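Local coordinates for protein peptidoglycan D,D-transpeptidase FtsI (Burkholderia pseudomallei, PDB 6HZI) that probably cross-links the peptide stems of peptidoglycan as the D,D-transpeptidase penicillin-binding protein 3, a member of the family acylated by beta-lactam antibiotics, at residues M37-Q42 / A193-A198; G281-P286 / D320-L325. All blocks are in the same frame, centred on the assembly; numbering follows the deposited sequence.

Interaction 1: residues M37-Q42 / A193-A198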
ATOM      1  N   MET A  37       6.359  -8.786   3.182  1.00 30.83           N
ATOM      2  CA  MET A  37       5.504  -9.566   4.096  1.00 31.83           C
ATOM      3  C   MET A  37       4.181  -9.930   3.414  1.00 28.86           C
ATOM      4  O   MET A  37       3.767  -9.213   2.482  1.00 31.17           O
ATOM      5  CB  MET A  37       5.258  -8.779   5.398  1.00 33.81           C
ATOM      6  CG  MET A  37       4.295  -7.616   5.285  1.00 31.85           C
ATOM      7  SD  MET A  37       4.115  -6.696   6.818  1.00 34.61           S
ATOM      8  CE  MET A  37       3.138  -7.846   7.793  1.00 35.31           C
ATOM      9  N   VAL A  38       3.564 -11.011   3.889  1.00 27.85           N
ATOM     10  CA  VAL A  38       2.283 -11.558   3.390  1.00 28.20           C
ATOM     11  C   VAL A  38       1.386 -11.707   4.588  1.00 31.28           C
ATOM     12  O   VAL A  38       1.858 -12.273   5.594  1.00 35.95           O
ATOM     13  CB  VAL A  38       2.469 -12.899   2.667  1.00 31.74           C
ATOM     14  CG1 VAL A  38       1.166 -13.366   2.033  1.00 31.37           C
ATOM     15  CG2 VAL A  38       3.550 -12.776   1.585  1.00 37.00           C
ATOM     16  N   ILE A  39       0.166 -11.205   4.446  1.00 33.10           N
ATOM     17  CA  ILE A  39      -0.942 -11.278   5.436  1.00 31.28           C
ATOM     18  C   ILE A  39      -2.087 -12.080   4.825  1.00 36.89           C
ATOM     19  O   ILE A  39      -2.487 -11.799   3.659  1.00 32.44           O
ATOM     20  CB  ILE A  39      -1.419  -9.869   5.783  1.00 30.34           C
ATOM     21  CG1 ILE A  39      -0.240  -9.015   6.254  1.00 31.90           C
ATOM     22  CG2 ILE A  39      -2.533  -9.967   6.794  1.00 34.67           C
ATOM     23  CD1 ILE A  39      -0.605  -7.631   6.794  1.00 33.84           C
ATOM     24  N   ASP A  40      -2.610 -13.035   5.589  1.00 36.99           N
ATOM     25  CA  ASP A  40      -3.840 -13.764   5.225  1.00 34.38           C
ATOM     26  C   ASP A  40      -4.999 -12.819   5.509  1.00 35.68           C
ATOM     27  O   ASP A  40      -5.125 -12.345   6.648  1.00 35.24           O
ATOM     28  CB  ASP A  40      -3.996 -15.046   6.039  1.00 41.26           C
ATOM     29  CG  ASP A  40      -5.310 -15.748   5.784  1.00 42.07           C
ATOM     30  OD1 ASP A  40      -5.426 -16.333   4.721  1.00 49.47           O
ATOM     31  OD2 ASP A  40      -6.189 -15.693   6.655  1.00 47.38           O
ATOM     32  N   VAL A  41      -5.817 -12.563   4.512  1.00 34.64           N
ATOM     33  CA  VAL A  41      -6.889 -11.546   4.604  1.00 35.47           C
ATOM     34  C   VAL A  41      -7.960 -12.011   5.575  1.00 33.57           C
ATOM     35  O   VAL A  41      -8.438 -11.126   6.266  1.00 42.38           O
ATOM     36  CB  VAL A  41      -7.480 -11.243   3.222  1.00 37.61           C
ATOM     37  CG1 VAL A  41      -8.746 -10.408   3.343  1.00 38.16           C
ATOM     38  CG2 VAL A  41      -6.423 -10.557   2.355  1.00 37.32           C
ATOM     39  N   GLN A  42      -8.316 -13.299   5.624  1.00 38.19           N
ATOM     40  CA  GLN A  42      -9.480 -13.778   6.433  1.00 42.16           C
ATOM     41  C   GLN A  42      -9.170 -13.678   7.922  1.00 40.35           C
ATOM     42  O   GLN A  42     -10.118 -13.413   8.710  1.00 45.26           O
ATOM     43  CB  GLN A  42      -9.940 -15.198   6.083  1.00 49.88           C
ATOM     44  CG  GLN A  42     -11.020 -15.233   5.000  1.00 70.12           C
ATOM     45  CD  GLN A  42     -12.198 -14.310   5.280  1.00 87.78           C
ATOM     46  OE1 GLN A  42     -12.197 -13.140   4.892  1.00 89.01           O
ATOM     47  NE2 GLN A  42     -13.233 -14.814   5.959  1.00 86.14           N
ATOM     48  N   ALA A 193      -2.902  -1.592   6.928  1.00 31.31           N
ATOM     49  CA  ALA A 193      -3.897  -0.627   6.410  1.00 33.85           C
ATOM     50  C   ALA A 193      -4.610  -1.231   5.190  1.00 34.38           C
ATOM     51  O   ALA A 193      -5.869  -1.165   5.156  1.00 32.38           O
ATOM     52  CB  ALA A 193      -3.235   0.683   6.070  1.00 40.32           C
ATOM     53  N   TYR A 194      -3.862  -1.824   4.245  1.00 30.28           N
ATOM     54  CA  TYR A 194      -4.443  -2.436   3.016  1.00 31.22           C
ATOM     55  C   TYR A 194      -5.320  -3.666   3.361  1.00 34.90           C
ATOM     56  O   TYR A 194      -6.196  -3.954   2.526  1.00 30.68           O
ATOM     57  CB  TYR A 194      -3.369  -2.755   1.973  1.00 29.69           C
ATOM     58  CG  TYR A 194      -3.118  -1.626   1.023  1.00 29.87           C
ATOM     59  CD1 TYR A 194      -2.423  -0.510   1.437  1.00 33.39           C
ATOM     60  CD2 TYR A 194      -3.560  -1.649  -0.287  1.00 34.24           C
ATOM     61  CE1 TYR A 194      -2.202   0.575   0.604  1.00 29.66           C
ATOM     62  CE2 TYR A 194      -3.361  -0.571  -1.140  1.00 31.51           C
ATOM     63  CZ  TYR A 194      -2.684   0.542  -0.680  1.00 31.10           C
ATOM     64  OH  TYR A 194      -2.411   1.620  -1.447  1.00 35.06           O
ATOM     65  N   THR A 195      -5.145  -4.345   4.512  1.00 32.36           N
ATOM     66  CA  THR A 195      -6.067  -5.443   4.922  1.00 35.89           C
ATOM     67  C   THR A 195      -7.468  -4.872   5.087  1.00 32.89           C
ATOM     68  O   THR A 195      -8.395  -5.624   4.859  1.00 34.80           O
ATOM     69  CB  THR A 195      -5.688  -6.240   6.195  1.00 40.61           C
ATOM     70  OG1 THR A 195      -5.886  -5.493   7.417  1.00 45.06           O
ATOM     71  CG2 THR A 195      -4.276  -6.786   6.104  1.00 34.24           C
ATOM     72  N   ALA A 196      -7.618  -3.603   5.445  1.00 32.54           N
ATOM     73  CA  ALA A 196      -8.960  -2.985   5.588  1.00 39.49           C
ATOM     74  C   ALA A 196      -9.650  -2.842   4.220  1.00 39.74           C
ATOM     75  O   ALA A 196     -10.869  -2.927   4.165  1.00 42.64           O
ATOM     76  CB  ALA A 196      -8.883  -1.663   6.292  1.00 35.27           C
ATOM     77  N   ILE A 197      -8.901  -2.568   3.167  1.00 35.09           N
ATOM     78  CA  ILE A 197      -9.462  -2.599   1.798  1.00 34.28           C
ATOM     79  C   ILE A 197      -9.710  -4.048   1.407  1.00 33.18           C
ATOM     80  O   ILE A 197     -10.679  -4.300   0.708  1.00 32.94           O
ATOM     81  CB  ILE A 197      -8.532  -1.924   0.787  1.00 33.78           C
ATOM     82  CG1 ILE A 197      -8.400  -0.436   1.079  1.00 34.23           C
ATOM     83  CG2 ILE A 197      -9.019  -2.167  -0.634  1.00 35.59           C
ATOM     84  CD1 ILE A 197      -7.227   0.182   0.447  1.00 31.88           C
ATOM     85  N   ALA A 198      -8.836  -4.973   1.781  1.00 33.64           N
ATOM     86  CA  ALA A 198      -8.981  -6.378   1.348  1.00 34.54           C
ATOM     87  C   ALA A 198     -10.211  -7.019   2.015  1.00 34.67           C
ATOM     88  O   ALA A 198     -10.917  -7.778   1.338  1.00 34.25           O
ATOM     89  CB  ALA A 198      -7.725  -7.141   1.641  1.00 34.53           C
TER

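Interaction 2: residues G281-P286 / D320-L325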
ATOM      1  N   GLY A 281      -0.361  -4.567  -2.383  1.00 31.25           N
ATOM      2  CA  GLY A 281      -1.534  -5.092  -3.077  1.00 31.00           C
ATOM      3  C   GLY A 281      -2.074  -6.357  -2.448  1.00 33.72           C
ATOM      4  O   GLY A 281      -1.692  -6.720  -1.334  1.00 35.78           O
ATOM      5  N   MET A 282      -2.934  -7.026  -3.189  1.00 30.32           N
ATOM      6  CA  MET A 282      -3.758  -8.110  -2.682  1.00 31.78           C
ATOM      7  C   MET A 282      -4.199  -8.910  -3.903  1.00 37.14           C
ATOM      8  O   MET A 282      -4.270  -8.308  -4.994  1.00 36.85           O
ATOM      9  CB  MET A 282      -4.957  -7.533  -1.935  1.00 32.48           C
ATOM     10  CG  MET A 282      -5.815  -6.592  -2.781  1.00 33.54           C
ATOM     11  SD  MET A 282      -7.034  -5.729  -1.786  1.00 31.59           S
ATOM     12  CE  MET A 282      -5.970  -4.518  -0.987  1.00 32.25           C
ATOM     13  N   ALA A 283      -4.484 -10.199  -3.714  1.00 38.53           N
ATOM     14  CA  ALA A 283      -4.798 -11.161  -4.790  1.00 37.04           C
ATOM     15  C   ALA A 283      -5.449 -12.353  -4.124  1.00 40.54           C
ATOM     16  O   ALA A 283      -5.259 -12.527  -2.923  1.00 39.88           O
ATOM     17  CB  ALA A 283      -3.566 -11.577  -5.547  1.00 33.69           C
ATOM     18  N   PRO A 284      -6.254 -13.152  -4.871  1.00 47.77           N
ATOM     19  CA  PRO A 284      -6.710 -12.769  -6.213  1.00 44.03           C
ATOM     20  C   PRO A 284      -7.934 -11.851  -6.087  1.00 38.19           C
ATOM     21  O   PRO A 284      -8.652 -11.988  -5.118  1.00 41.21           O
ATOM     22  CB  PRO A 284      -7.031 -14.118  -6.876  1.00 46.34           C
ATOM     23  CG  PRO A 284      -7.358 -15.066  -5.752  1.00 50.16           C
ATOM     24  CD  PRO A 284      -6.729 -14.492  -4.493  1.00 48.87           C
ATOM     25  N   MET A 285      -8.135 -10.912  -7.014  1.00 37.22           N
ATOM     26  CA  MET A 285      -9.386 -10.077  -7.048  1.00 41.88           C
ATOM     27  C   MET A 285     -10.546 -10.872  -7.669  1.00 39.30           C
ATOM     28  O   MET A 285     -10.342 -11.743  -8.509  1.00 39.63           O
ATOM     29  CB  MET A 285      -9.144  -8.796  -7.859  1.00 44.14           C
ATOM     30  CG  MET A 285      -8.062  -7.899  -7.274  1.00 43.13           C
ATOM     31  SD  MET A 285      -8.564  -7.191  -5.680  1.00 41.43           S
ATOM     32  CE  MET A 285      -7.498  -5.748  -5.717  1.00 40.36           C
ATOM     33  N   PRO A 286     -11.821 -10.577  -7.362  1.00 41.44           N
ATOM     34  CA  PRO A 286     -12.196  -9.455  -6.488  1.00 44.11           C
ATOM     35  C   PRO A 286     -12.201  -9.742  -4.975  1.00 44.65           C
ATOM     36  O   PRO A 286     -12.403  -8.813  -4.239  1.00 48.98           O
ATOM     37  CB  PRO A 286     -13.662  -9.200  -6.905  1.00 43.56           C
ATOM     38  CG  PRO A 286     -14.200 -10.599  -7.273  1.00 36.87           C
ATOM     39  CD  PRO A 286     -12.996 -11.306  -7.894  1.00 38.41           C
ATOM     40  N   ASP A 320       3.977 -17.107  -6.611  1.00 38.98           N
ATOM     41  CA  ASP A 320       4.563 -18.294  -5.928  1.00 43.66           C
ATOM     42  C   ASP A 320       3.646 -18.619  -4.749  1.00 41.16           C
ATOM     43  O   ASP A 320       3.358 -19.788  -4.514  1.00 41.53           O
ATOM     44  CB  ASP A 320       6.036 -18.081  -5.541  1.00 40.41           C
ATOM     45  CG  ASP A 320       6.976 -18.008  -6.736  1.00 47.42           C
ATOM     46  OD1 ASP A 320       6.594 -18.525  -7.804  1.00 57.70           O
ATOM     47  OD2 ASP A 320       8.077 -17.409  -6.607  1.00 51.56           O
ATOM     48  N   THR A 321       3.201 -17.597  -4.019  1.00 39.17           N
ATOM     49  CA  THR A 321       2.464 -17.826  -2.751  1.00 40.55           C
ATOM     50  C   THR A 321       1.105 -18.459  -3.063  1.00 46.20           C
ATOM     51  O   THR A 321       0.640 -19.341  -2.297  1.00 47.59           O
ATOM     52  CB  THR A 321       2.262 -16.530  -1.961  1.00 35.31           C
ATOM     53  OG1 THR A 321       3.516 -16.009  -1.515  1.00 34.48           O
ATOM     54  CG2 THR A 321       1.390 -16.780  -0.763  1.00 38.64           C
ATOM     55  N   LEU A 322       0.437 -17.954  -4.100  1.00 42.63           N
ATOM     56  CA  LEU A 322      -0.921 -18.424  -4.445  1.00 45.25           C
ATOM     57  C   LEU A 322      -0.787 -19.863  -4.959  1.00 46.29           C
ATOM     58  O   LEU A 322      -1.569 -20.715  -4.481  1.00 43.80           O
ATOM     59  CB  LEU A 322      -1.548 -17.497  -5.494  1.00 43.95           C
ATOM     60  CG  LEU A 322      -2.082 -16.158  -4.981  1.00 41.41           C
ATOM     61  CD1 LEU A 322      -2.631 -15.336  -6.139  1.00 42.43           C
ATOM     62  CD2 LEU A 322      -3.170 -16.355  -3.927  1.00 37.92           C
ATOM     63  N   ARG A 323       0.193 -20.150  -5.830  1.00 40.88           N
ATOM     64  CA  ARG A 323       0.485 -21.575  -6.213  1.00 46.53           C
ATOM     65  C   ARG A 323       0.703 -22.456  -4.968  1.00 45.76           C
ATOM     66  O   ARG A 323      -0.115 -23.378  -4.770  1.00 49.93           O
ATOM     67  CB  ARG A 323       1.629 -21.625  -7.213  1.00 46.01           C
ATOM     68  CG  ARG A 323       1.157 -21.128  -8.570  1.00 47.17           C
ATOM     69  CD  ARG A 323       2.236 -21.424  -9.567  1.00 56.98           C
ATOM     70  NE  ARG A 323       3.298 -20.430  -9.500  1.00 56.06           N
ATOM     71  CZ  ARG A 323       3.223 -19.235 -10.058  1.00 54.24           C
ATOM     72  NH1 ARG A 323       2.108 -18.895 -10.693  1.00 56.13           N
ATOM     73  NH2 ARG A 323       4.246 -18.392  -9.963  1.00 48.98           N
ATOM     74  N   ALA A 324       1.620 -22.063  -4.071  1.00 48.89           N
ATOM     75  CA  ALA A 324       1.904 -22.697  -2.753  1.00 43.69           C
ATOM     76  C   ALA A 324       0.647 -22.907  -1.900  1.00 46.17           C
ATOM     77  O   ALA A 324       0.657 -23.831  -1.129  1.00 51.53           O
ATOM     78  CB  ALA A 324       2.913 -21.877  -2.009  1.00 44.75           C
ATOM     79  N   LEU A 325      -0.401 -22.104  -2.052  1.00 52.18           N
ATOM     80  CA  LEU A 325      -1.683 -22.231  -1.312  1.00 44.81           C
ATOM     81  C   LEU A 325      -2.705 -23.054  -2.121  1.00 49.42           C
ATOM     82  O   LEU A 325      -3.880 -23.156  -1.684  1.00 45.26           O
ATOM     83  CB  LEU A 325      -2.178 -20.803  -1.063  1.00 48.62           C
ATOM     84  CG  LEU A 325      -1.434 -20.041   0.033  1.00 52.21           C
ATOM     85  CD1 LEU A 325      -1.929 -18.614   0.134  1.00 51.48           C
ATOM     86  CD2 LEU A 325      -1.570 -20.730   1.377  1.00 49.26           C
TER

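Interaction 1: residues M37-Q42 / A193-A198
I39, near the end of strand 33-40, and V41, just beyond it, pack against T195 and A198 on the last turns of helix 187-198, a worked example of helix-on-sheet packing in the penicillin-binding transpeptidase fold. The closest approach of the two backbones falls at V41 and T195, whose CA atoms are 6.2 Å apart.

Across the interface the contact is entirely apolar. From the strand, I39 presents two carbons to a single methyl: its CG2 lies 3.7 Å from T195 CG2, and its CD1 is 3.8 Å from that same atom. The side chains of I39 and T195 cross at about a right angle, and the one methyl touches both the branch and the end of the isoleucine. Just past the strand, V41 and A198 make the second pair. All four residues are buried, and V291 of strand 290-297 packs on both V41 and A198, so this layer continues into the neighbouring strand.

Polar groups are satisfied to the side of this apolar seam. T195 has OG1 between its backbone N and carbonyl carbon (chi1 73°), which returns the hydroxyl to its own helix, where it hydrogen-bonds R192 O, while CG2 is turned to the strand. H199, the residue after the helix, uses ND1 to hydrogen-bond V41 O just beyond the contact.

V41 closes on the alanine with both branches: with CG1 anti to the backbone N (chi1 169°), A198 CB lies 3.8 Å from V41 CG1 and 3.7 Å from V41 CG2.

Interaction 2: residues G281-P286 / D320-L325
P284 brings the CD corner of its pyrrolidine ring to L322 rather than stacking on it, with CD 4.1 Å from L322 CD2 and the two side chains running obliquely to each other. The planar groups here belong to the helix itself. The guanidinium of R323 reaches back one turn to the carboxylate of D320 in a salt bridge, with NH2 3.2 Å from D320 OD1. This N-H comes to the anti side of OD1, 32° out of the carboxylate plane, so the two groups are not coplanar. D320 OD2 has its own partner in N21 of helix 12-28, and the carboxylate is thereby held by both of its oxygens.

Between the segments, the work is done by one forked side chain. L322 sends a methyl to each of two successive residues: CD1 lies 3.9 Å from A283 CB, and CD2 serves the proline. Its chain is extended at the second torsion, CD1 anti to CA (chi2 178°), and the fork spans the separation of the backbones, 8.2 Å between A283 CA and L322 CA. The cis peptide bond before P284 puts the ring's CD on the side away from the carbonyl oxygen of A283 as the chain leaves the strand. Y253 also touches L322, adding to the apolar surroundings of the leucine.

T321, one residue earlier, packs on I14 and I17, which ties this turn to helix 12-28. A sheet face covered by a terminal helix in this way is characteristic of the penicillin-binding transpeptidase fold, where N- and C-terminal helices pack together on one face of the antiparallel sheet.

Interactions 1 and 2 show how one antiparallel sheet receives helices on its two faces. Helix 187-198 lies on one face and helix 310-324 on the other, and alternation along strand 274-283 separates them: M282 turns to the first helix, A283 to the second. M282 makes the two contacts adjoin, its SD lying 3.7 Å from A198 CA. Both interfaces are apolar, but interaction 1 is deeper, with every touching residue buried, and is made by two separate residue pairs. Interaction 2 lies farther from the centre of the chain, buries less area, relies on a single leucine, and sits beside a charged pair on its helix.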